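Local atomic coordinates of cruciferin (Brassica napus, PDB entry 3KGL), a protein that probably serves as a seed storage protein, an 11S globulin acting as a nutrient reservoir whose mature two-chain subunits form a hexamer. Residues K65-K71 / T151-T157; G72-R78 / K145-T151; A285-D289 / D314-L318. All blocks are in the same frame, centred on the assembly; numbering follows the deposited sequence.

Contact 1: residues K65-K71 / T151-T157; sequences KLSFVAK and TGDTIAT
F68 lies against the backbone of G152, just before the neighbouring antiparallel strand, and the hydroxyl of T154 on it. CG stands anti to the backbone N (chi1 -176°), and this carries the ring alongside G152-T154. From CB the chain passes CG near D153 O. From there CD1 reaches T154 OG1 at 3.6 Å, the hydroxyl approaching the ring edge near its plane. CE1 comes to G152 O at 3.6 Å, an oblique approach, and CZ ends on G152 CA at 3.7 Å. From the C-terminal half of the molecule, I398 and F400 on strand 394-401 also pack on this ring. Trimming the residue to alanine is likely to open a gap between G152 and that strand and strip I398 and F400 of their aromatic partner. L66, on the same face, crosses T154 at a slant, CD2 to CG2 3.4 Å.

Both strands belong to the N-terminal cupin barrel, where 65-71 lies between 153-157 and 173-180. Backbone bonds run in both directions at K65-T157 and S67-I155, the S67 N to I155 O bond being 2.8 Å long. Beyond F68, G152 N donates to V69 O, and the positive phi of G152 (101°) suits a glycine. On the strand's other edge A70 and K71 both face V174, a classic beta bulge.

The opposite face of the sheet carries K65, S67, I155 and T157. K65 CB touches T157 CG2 at 3.5 Å before the lysine chain bends away, and S67 CB lies 4.1 Å from I155 CB. The hydroxyl of S67 turns elsewhere, to S177 OG. Near the bulge, T151 CG2 approaches A70 O at 3.4 Å, while D153 OD2 accepts a hydrogen bond from R150 N.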
loop_
_atom_site.group_PDB
_atom_site.type_symbol
_atom_site.label_atom_id
_atom_site.label_comp_id
_atom_site.label_asym_id
_atom_site.label_seq_id
_atom_site.Cartn_x
_atom_site.Cartn_y
_atom_site.Cartn_z
ATOM N N LYS A 65 9.322 13.081 1.691
ATOM C CA LYS A 65 9.350 14.523 1.786
ATOM C C LYS A 65 9.844 15.022 0.452
ATOM O O LYS A 65 10.857 14.553 -0.061
ATOM C CB LYS A 65 10.324 14.952 2.891
ATOM C CG LYS A 65 10.027 16.304 3.522
ATOM C CD LYS A 65 10.965 16.624 4.696
ATOM C CE LYS A 65 12.128 17.524 4.278
ATOM N NZ LYS A 65 12.409 18.638 5.259
ATOM N N LEU A 66 9.113 15.953 -0.132
ATOM C CA LEU A 66 9.564 16.590 -1.357
ATOM C C LEU A 66 9.531 18.088 -1.099
ATOM O O LEU A 66 8.473 18.659 -0.849
ATOM C CB LEU A 66 8.662 16.206 -2.531
ATOM C CG LEU A 66 9.328 15.882 -3.871
ATOM C CD1 LEU A 66 8.291 15.795 -4.986
ATOM C CD2 LEU A 66 10.392 16.901 -4.217
ATOM N N SER A 67 10.699 18.717 -1.116
ATOM C CA SER A 67 10.803 20.120 -0.732
ATOM C C SER A 67 11.030 20.981 -1.965
ATOM O O SER A 67 11.598 20.511 -2.950
ATOM C CB SER A 67 11.950 20.330 0.273
ATOM O OG SER A 67 11.830 19.515 1.437
ATOM N N PHE A 68 10.577 22.234 -1.904
ATOM C CA PHE A 68 10.842 23.233 -2.943
ATOM C C PHE A 68 11.303 24.525 -2.273
ATOM O O PHE A 68 10.786 24.900 -1.223
ATOM C CB PHE A 68 9.586 23.481 -3.768
ATOM C CG PHE A 68 9.783 24.424 -4.922
ATOM C CD1 PHE A 68 10.246 23.964 -6.141
ATOM C CD2 PHE A 68 9.470 25.771 -4.796
ATOM C CE1 PHE A 68 10.406 24.837 -7.205
ATOM C CE2 PHE A 68 9.634 26.645 -5.847
ATOM C CZ PHE A 68 10.103 26.177 -7.056
ATOM N N VAL A 69 12.299 25.184 -2.858
ATOM C CA VAL A 69 12.773 26.455 -2.326
ATOM C C VAL A 69 12.082 27.544 -3.126
ATOM O O VAL A 69 12.289 27.656 -4.331
ATOM C CB VAL A 69 14.302 26.599 -2.441
ATOM C CG1 VAL A 69 15.013 25.676 -1.461
ATOM C CG2 VAL A 69 14.731 26.272 -3.833
ATOM N N ALA A 70 11.235 28.321 -2.458
ATOM C CA ALA A 70 10.350 29.250 -3.149
ATOM C C ALA A 70 10.957 30.634 -3.210
ATOM O O ALA A 70 10.839 31.322 -4.221
ATOM C CB ALA A 70 9.010 29.301 -2.466
ATOM N N LYS A 71 11.590 31.034 -2.111
ATOM C CA LYS A 71 12.275 32.316 -2.015
ATOM C C LYS A 71 13.594 32.109 -1.291
ATOM O O LYS A 71 13.631 31.524 -0.213
ATOM C CB LYS A 71 11.445 33.355 -1.230
ATOM C CG LYS A 71 9.928 33.262 -1.390
ATOM C CD LYS A 71 9.204 34.573 -1.032
ATOM C CE LYS A 71 9.156 35.506 -2.241
ATOM N NZ LYS A 71 8.923 34.771 -3.537
ATOM N N THR A 151 16.664 29.373 -5.233
ATOM C CA THR A 151 15.261 29.279 -5.615
ATOM C C THR A 151 15.037 28.344 -6.808
ATOM O O THR A 151 15.762 28.395 -7.799
ATOM C CB THR A 151 14.663 30.669 -5.864
ATOM O OG1 THR A 151 14.551 31.360 -4.608
ATOM C CG2 THR A 151 13.294 30.565 -6.499
ATOM N N GLY A 152 14.047 27.466 -6.682
ATOM C CA GLY A 152 13.714 26.537 -7.743
ATOM C C GLY A 152 14.247 25.134 -7.517
ATOM O O GLY A 152 13.814 24.181 -8.174
ATOM N N ASP A 153 15.197 24.996 -6.601
ATOM C CA ASP A 153 15.709 23.675 -6.276
ATOM C C ASP A 153 14.564 22.819 -5.744
ATOM O O ASP A 153 13.743 23.277 -4.958
ATOM C CB ASP A 153 16.835 23.741 -5.234
ATOM C CG ASP A 153 18.158 24.229 -5.807
ATOM O OD1 ASP A 153 18.399 24.059 -7.025
ATOM O OD2 ASP A 153 18.966 24.778 -5.022
ATOM N N THR A 154 14.516 21.570 -6.183
ATOM C CA THR A 154 13.538 20.629 -5.685
ATOM C C THR A 154 14.264 19.457 -5.026
ATOM O O THR A 154 14.992 18.722 -5.684
ATOM C CB THR A 154 12.634 20.155 -6.819
ATOM O OG1 THR A 154 12.234 21.292 -7.597
ATOM C CG2 THR A 154 11.392 19.450 -6.264
ATOM N N ILE A 155 14.067 19.308 -3.718
ATOM C CA ILE A 155 14.776 18.314 -2.911
ATOM C C ILE A 155 13.919 17.099 -2.559
ATOM O O ILE A 155 12.737 17.246 -2.253
ATOM C CB ILE A 155 15.267 18.933 -1.585
ATOM C CG1 ILE A 155 16.535 19.763 -1.804
ATOM C CG2 ILE A 155 15.479 17.851 -0.533
ATOM C CD1 ILE A 155 16.268 21.230 -1.977
ATOM N N ALA A 156 14.516 15.904 -2.584
ATOM C CA ALA A 156 13.818 14.682 -2.166
ATOM C C ALA A 156 14.435 14.026 -0.930
ATOM O O ALA A 156 15.659 14.007 -0.752
ATOM C CB ALA A 156 13.732 13.694 -3.294
ATOM N N THR A 157 13.564 13.482 -0.084
ATOM C CA THR A 157 13.982 12.911 1.180
ATOM C C THR A 157 13.251 11.618 1.504
ATOM O O THR A 157 12.030 11.587 1.572
ATOM C CB THR A 157 13.810 13.924 2.321
ATOM O OG1 THR A 157 15.076 14.531 2.596
ATOM C CG2 THR A 157 13.303 13.245 3.586
#

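Contact 2: residues G72-R78 / K145-T151; sequences GEGLMGR and KVEHIRT
E147 OE2 is held from two directions: R78 NH1 makes a weak hydrogen bond to it at 3.2 Å, and T288 OG1 is hydrogen-bonded to the same oxygen. The other oxygen, OE1, completes the salt bridge to R78 NH2, also at 3.2 Å. The two groups do not meet as coplanar forks. Carboxylate and guanidinium planes stand 73° apart, with OE1 above one guanidinium face, toward its rim; a bend at chi2 of E147 helps to turn the acid there. This pairing probably favours a charged carboxylate in a partly buried place.

On the same face M76 runs alongside E147, both chains pointing the same way, and its CE reaches I149 CG2 at 4.0 Å. I149 CG1 sits between its backbone N and carbonyl carbon (chi1 51°) and rests on the backbone of G74. The other face is more exposed over E73 and H148: E73 OE1 meets the edge of the H148 ring at CE1, 3.2 Å away, and L75 CD2 reaches the ring edge at CD2 4.0 Å off. Between them the backbones pair as an antiparallel ribbon, I149 N to G74 O being 2.7 Å. At its end T151 OG1 donates in plane to a lone pair of G72 O, 3.1 Å away.

Strand 73-79 is flanked by 141-150 and 162-166, M76 faces I155 of strand 153-157, and V146 touches P422 of the second subunit.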
loop_
_atom_site.group_PDB
_atom_site.type_symbol
_atom_site.label_atom_id
_atom_site.label_comp_id
_atom_site.label_asym_id
_atom_site.label_seq_id
_atom_site.Cartn_x
_atom_site.Cartn_y
_atom_site.Cartn_z
ATOM N N GLY A 72 14.681 32.588 -1.872
ATOM C CA GLY A 72 15.895 32.696 -1.100
ATOM C C GLY A 72 16.989 31.783 -1.570
ATOM O O GLY A 72 16.944 31.255 -2.681
ATOM N N GLU A 73 17.975 31.600 -0.702
ATOM C CA GLU A 73 19.191 30.893 -1.046
ATOM C C GLU A 73 19.811 30.442 0.269
ATOM O O GLU A 73 19.624 31.094 1.294
ATOM C CB GLU A 73 20.131 31.845 -1.796
ATOM C CG GLU A 73 21.018 31.201 -2.862
ATOM C CD GLU A 73 21.506 32.205 -3.914
ATOM O OE1 GLU A 73 22.494 31.902 -4.630
ATOM O OE2 GLU A 73 20.896 33.294 -4.030
ATOM N N GLY A 74 20.535 29.326 0.253
ATOM C CA GLY A 74 21.207 28.866 1.455
ATOM C C GLY A 74 21.929 27.533 1.350
ATOM O O GLY A 74 22.271 27.077 0.261
ATOM N N LEU A 75 22.162 26.914 2.504
ATOM C CA LEU A 75 22.869 25.642 2.589
ATOM C C LEU A 75 21.923 24.530 3.052
ATOM O O LEU A 75 20.963 24.791 3.775
ATOM C CB LEU A 75 24.065 25.771 3.548
ATOM C CG LEU A 75 25.118 26.798 3.110
ATOM C CD1 LEU A 75 26.252 26.912 4.095
ATOM C CD2 LEU A 75 25.657 26.415 1.756
ATOM N N MET A 76 22.189 23.300 2.619
ATOM C CA MET A 76 21.454 22.134 3.101
ATOM C C MET A 76 22.345 20.931 3.375
ATOM O O MET A 76 23.329 20.698 2.691
ATOM C CB MET A 76 20.378 21.713 2.119
ATOM C CG MET A 76 19.962 20.277 2.323
ATOM S SD MET A 76 18.807 19.726 1.075
ATOM C CE MET A 76 19.844 19.783 -0.382
ATOM N N GLY A 77 21.970 20.159 4.382
ATOM C CA GLY A 77 22.697 18.968 4.746
ATOM C C GLY A 77 21.753 17.797 4.908
ATOM O O GLY A 77 20.798 17.841 5.681
ATOM N N ARG A 78 22.021 16.743 4.154
ATOM C CA ARG A 78 21.293 15.496 4.274
ATOM C C ARG A 78 22.262 14.594 5.014
ATOM O O ARG A 78 23.473 14.794 4.938
ATOM C CB ARG A 78 21.018 14.934 2.875
ATOM C CG ARG A 78 19.565 14.553 2.559
ATOM C CD ARG A 78 19.275 14.726 1.059
ATOM N NE ARG A 78 20.467 14.414 0.275
ATOM C CZ ARG A 78 20.837 15.063 -0.825
ATOM N NH1 ARG A 78 20.105 16.069 -1.279
ATOM N NH2 ARG A 78 21.945 14.709 -1.466
ATOM N N LYS A 145 28.010 15.752 2.854
ATOM C CA LYS A 145 28.034 16.820 1.869
ATOM C C LYS A 145 27.044 17.918 2.224
ATOM O O LYS A 145 25.848 17.669 2.405
ATOM C CB LYS A 145 27.740 16.269 0.470
ATOM C CG LYS A 145 27.368 17.332 -0.559
ATOM C CD LYS A 145 27.415 16.785 -1.989
ATOM C CE LYS A 145 28.849 16.572 -2.466
ATOM N NZ LYS A 145 28.944 16.367 -3.943
ATOM N N VAL A 146 27.561 19.134 2.341
ATOM C CA VAL A 146 26.725 20.311 2.498
ATOM C C VAL A 146 26.520 20.949 1.136
ATOM O O VAL A 146 27.453 21.501 0.557
ATOM C CB VAL A 146 27.376 21.339 3.418
ATOM C CG1 VAL A 146 26.631 22.661 3.342
ATOM C CG2 VAL A 146 27.409 20.820 4.836
ATOM N N GLU A 147 25.296 20.863 0.629
ATOM C CA GLU A 147 24.942 21.420 -0.668
ATOM C C GLU A 147 24.536 22.898 -0.551
ATOM O O GLU A 147 24.183 23.363 0.534
ATOM C CB GLU A 147 23.808 20.597 -1.295
ATOM C CG GLU A 147 24.242 19.235 -1.837
ATOM C CD GLU A 147 23.181 18.148 -1.655
ATOM O OE1 GLU A 147 23.145 17.519 -0.569
ATOM O OE2 GLU A 147 22.399 17.909 -2.605
ATOM N N HIS A 148 24.628 23.638 -1.658
ATOM C CA HIS A 148 24.069 24.982 -1.729
ATOM C C HIS A 148 22.729 24.884 -2.434
ATOM O O HIS A 148 22.567 24.098 -3.372
ATOM C CB HIS A 148 24.984 25.946 -2.486
ATOM C CG HIS A 148 24.493 27.365 -2.494
ATOM N ND1 HIS A 148 23.892 27.942 -3.594
ATOM C CD2 HIS A 148 24.520 28.322 -1.533
ATOM C CE1 HIS A 148 23.566 29.191 -3.307
ATOM N NE2 HIS A 148 23.935 29.446 -2.063
ATOM N N ILE A 149 21.770 25.674 -1.970
ATOM C CA ILE A 149 20.440 25.691 -2.561
ATOM C C ILE A 149 20.016 27.110 -2.917
ATOM O O ILE A 149 20.335 28.069 -2.203
ATOM C CB ILE A 149 19.395 25.061 -1.627
ATOM C CG1 ILE A 149 19.482 25.684 -0.234
ATOM C CG2 ILE A 149 19.597 23.567 -1.540
ATOM C CD1 ILE A 149 18.373 25.262 0.678
ATOM N N ARG A 150 19.311 27.230 -4.038
ATOM C CA ARG A 150 18.808 28.508 -4.528
ATOM C C ARG A 150 17.380 28.289 -4.964
ATOM O O ARG A 150 16.944 27.153 -5.084
ATOM C CB ARG A 150 19.626 29.003 -5.729
ATOM C CG ARG A 150 19.944 27.921 -6.753
ATOM C CD ARG A 150 19.889 28.431 -8.187
ATOM N NE ARG A 150 20.232 27.357 -9.116
ATOM C CZ ARG A 150 19.801 27.267 -10.371
ATOM N NH1 ARG A 150 19.003 28.204 -10.879
ATOM N NH2 ARG A 150 20.160 26.221 -11.120
ATOM N N THR A 151 16.664 29.373 -5.233
ATOM C CA THR A 151 15.261 29.279 -5.615
ATOM C C THR A 151 15.037 28.344 -6.808
ATOM O O THR A 151 15.762 28.395 -7.799
ATOM C CB THR A 151 14.663 30.669 -5.864
ATOM O OG1 THR A 151 14.551 31.360 -4.608
ATOM C CG2 THR A 151 13.294 30.565 -6.499
HETATM O O HOH W 1 18.145 32.241 -5.724
#

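Contact 3: residues A285-D289 / D314-L318; sequences ARCTD and DLPIL
A contact of methyl groups with backbone carbonyls and a sulfur, without a hydrogen bond between its segments, sets the run that leads into strand 288-290 against a beta turn of the C-terminal cupin domain. The turn is type I, from L315 to L318, closed by L318 N bonding to L315 O and running straight into helix 318-321.

Two side chains of the turn do the touching. L315 sets CG anti to its own carbonyl carbon (chi1 -69°), and from there its two methyls each meet a carbonyl oxygen of the opposing backbone: CD1 reaches C287 O at 3.6 Å, and CD2 lies 3.7 Å from R286 O. The same CD2 comes within 4.0 Å of D289 OD2 and 4.2 Å of R286 CD, so it packs beside the aliphatic part of the arginine and close to the carboxylate that pairs with it. I317 takes the other end. Its CG2 lies 3.3 Å from R286 O and also touches A285 CB at 4.3 Å, while the sulfur of C287 rests against this same methyl, SG to CG2 3.8 Å.

R286 stretches out from CG to NE and returns to its own segment, where NH1 forms a salt bridge with D289 OD2 of 2.7 Å. One face of its guanidinium looks onto T288 O.

L310 of strand 305-310 touches both D289 and L315. On the far side C287 and D289 bond through their backbones to A156 and T154. C283, just upstream, is disulfide-linked to C83. A segment close behind that cysteine thus adds an edge strand to the N-terminal barrel while resting on the C-terminal one, a crossing between domains that belongs to the two-cupin subunit of 11S globulins.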
loop_
_atom_site.group_PDB
_atom_site.type_symbol
_atom_site.label_atom_id
_atom_site.label_comp_id
_atom_site.label_asym_id
_atom_site.label_seq_id
_atom_site.Cartn_x
_atom_site.Cartn_y
_atom_site.Cartn_z
ATOM N N ALA A 285 22.987 8.612 -5.318
ATOM C CA ALA A 285 22.117 9.047 -6.400
ATOM C C ALA A 285 21.944 10.558 -6.320
ATOM O O ALA A 285 22.337 11.181 -5.332
ATOM C CB ALA A 285 20.765 8.357 -6.313
ATOM N N ARG A 286 21.362 11.140 -7.366
ATOM C CA ARG A 286 21.043 12.565 -7.386
ATOM C C ARG A 286 19.679 12.790 -6.721
ATOM O O ARG A 286 18.681 12.181 -7.119
ATOM C CB ARG A 286 21.034 13.087 -8.827
ATOM C CG ARG A 286 21.248 14.587 -8.970
ATOM C CD ARG A 286 20.824 15.082 -10.347
ATOM N NE ARG A 286 21.143 16.497 -10.547
ATOM C CZ ARG A 286 20.455 17.317 -11.341
ATOM N NH1 ARG A 286 19.396 16.867 -12.006
ATOM N NH2 ARG A 286 20.819 18.593 -11.466
ATOM N N CYS A 287 19.643 13.651 -5.705
ATOM C CA CYS A 287 18.421 13.891 -4.940
ATOM C C CYS A 287 17.909 15.342 -5.021
ATOM O O CYS A 287 16.789 15.621 -4.606
ATOM C CB CYS A 287 18.594 13.446 -3.479
ATOM S SG CYS A 287 18.282 11.663 -3.144
ATOM N N THR A 288 18.722 16.254 -5.558
ATOM C CA THR A 288 18.310 17.651 -5.770
ATOM C C THR A 288 18.209 17.969 -7.268
ATOM O O THR A 288 18.821 17.291 -8.092
ATOM C CB THR A 288 19.308 18.656 -5.139
ATOM O OG1 THR A 288 19.859 18.119 -3.931
ATOM C CG2 THR A 288 18.621 19.966 -4.831
ATOM N N ASP A 289 17.453 19.006 -7.618
ATOM C CA ASP A 289 17.284 19.393 -9.020
ATOM C C ASP A 289 16.592 20.752 -9.112
ATOM O O ASP A 289 15.815 21.107 -8.234
ATOM C CB ASP A 289 16.475 18.330 -9.773
ATOM C CG ASP A 289 16.769 18.321 -11.270
ATOM O OD1 ASP A 289 17.076 19.394 -11.834
ATOM O OD2 ASP A 289 16.695 17.239 -11.888
ATOM N N ASP A 314 13.721 11.341 -14.069
ATOM C CA ASP A 314 14.670 12.417 -13.865
ATOM C C ASP A 314 15.419 12.115 -12.573
ATOM O O ASP A 314 16.640 12.056 -12.558
ATOM C CB ASP A 314 13.949 13.780 -13.784
ATOM C CG ASP A 314 12.816 13.933 -14.820
ATOM O OD1 ASP A 314 11.995 13.002 -14.981
ATOM O OD2 ASP A 314 12.724 15.001 -15.465
ATOM N N LEU A 315 14.673 11.906 -11.492
ATOM C CA LEU A 315 15.258 11.512 -10.216
ATOM C C LEU A 315 14.801 10.112 -9.818
ATOM O O LEU A 315 13.821 9.949 -9.102
ATOM C CB LEU A 315 14.890 12.510 -9.122
ATOM C CG LEU A 315 15.525 13.891 -9.234
ATOM C CD1 LEU A 315 15.651 14.488 -7.842
ATOM C CD2 LEU A 315 16.890 13.811 -9.905
ATOM N N PRO A 316 15.511 9.092 -10.304
ATOM C CA PRO A 316 15.274 7.670 -10.054
ATOM C C PRO A 316 14.906 7.321 -8.615
ATOM O O PRO A 316 14.172 6.358 -8.402
ATOM C CB PRO A 316 16.612 7.055 -10.431
ATOM C CG PRO A 316 17.023 7.873 -11.602
ATOM C CD PRO A 316 16.591 9.285 -11.286
ATOM N N ILE A 317 15.405 8.084 -7.649
ATOM C CA ILE A 317 15.048 7.871 -6.248
ATOM C C ILE A 317 13.552 8.129 -5.998
ATOM O O ILE A 317 12.977 7.624 -5.035
ATOM C CB ILE A 317 15.964 8.703 -5.304
ATOM C CG1 ILE A 317 15.165 9.377 -4.190
ATOM C CG2 ILE A 317 16.746 9.744 -6.096
ATOM C CD1 ILE A 317 15.170 8.612 -2.885
ATOM N N LEU A 318 12.919 8.882 -6.894
ATOM C CA LEU A 318 11.490 9.181 -6.785
ATOM C C LEU A 318 10.578 7.964 -6.919
ATOM O O LEU A 318 9.484 7.951 -6.356
ATOM C CB LEU A 318 11.080 10.236 -7.807
ATOM C CG LEU A 318 11.511 11.632 -7.388
ATOM C CD1 LEU A 318 11.205 12.672 -8.456
ATOM C CD2 LEU A 318 10.851 11.966 -6.072
#

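How the contacts relate
Contact 1 is the core of the three, nearly all buried close to the centre of the chain; contacts 2 and 3 lie farther out and are partly open to solvent. Contacts 1 and 2 share T151, and their strands are consecutive in the chain: 65-71 runs on to 73-79, and 141-150 to 153-157, contact 2 being nested in the loop closed by contact 1. Contact 3 closes separately, yet its strand 288-290 is the neighbour of 153-157. Backbone bonding dominates contacts 1 and 2, with an ion pair added toward the surface in contact 2, whereas contact 3 rests on methyls set against backbone carbonyls and a sulfur. T288 joins the last two, meeting the E147-R78 pair.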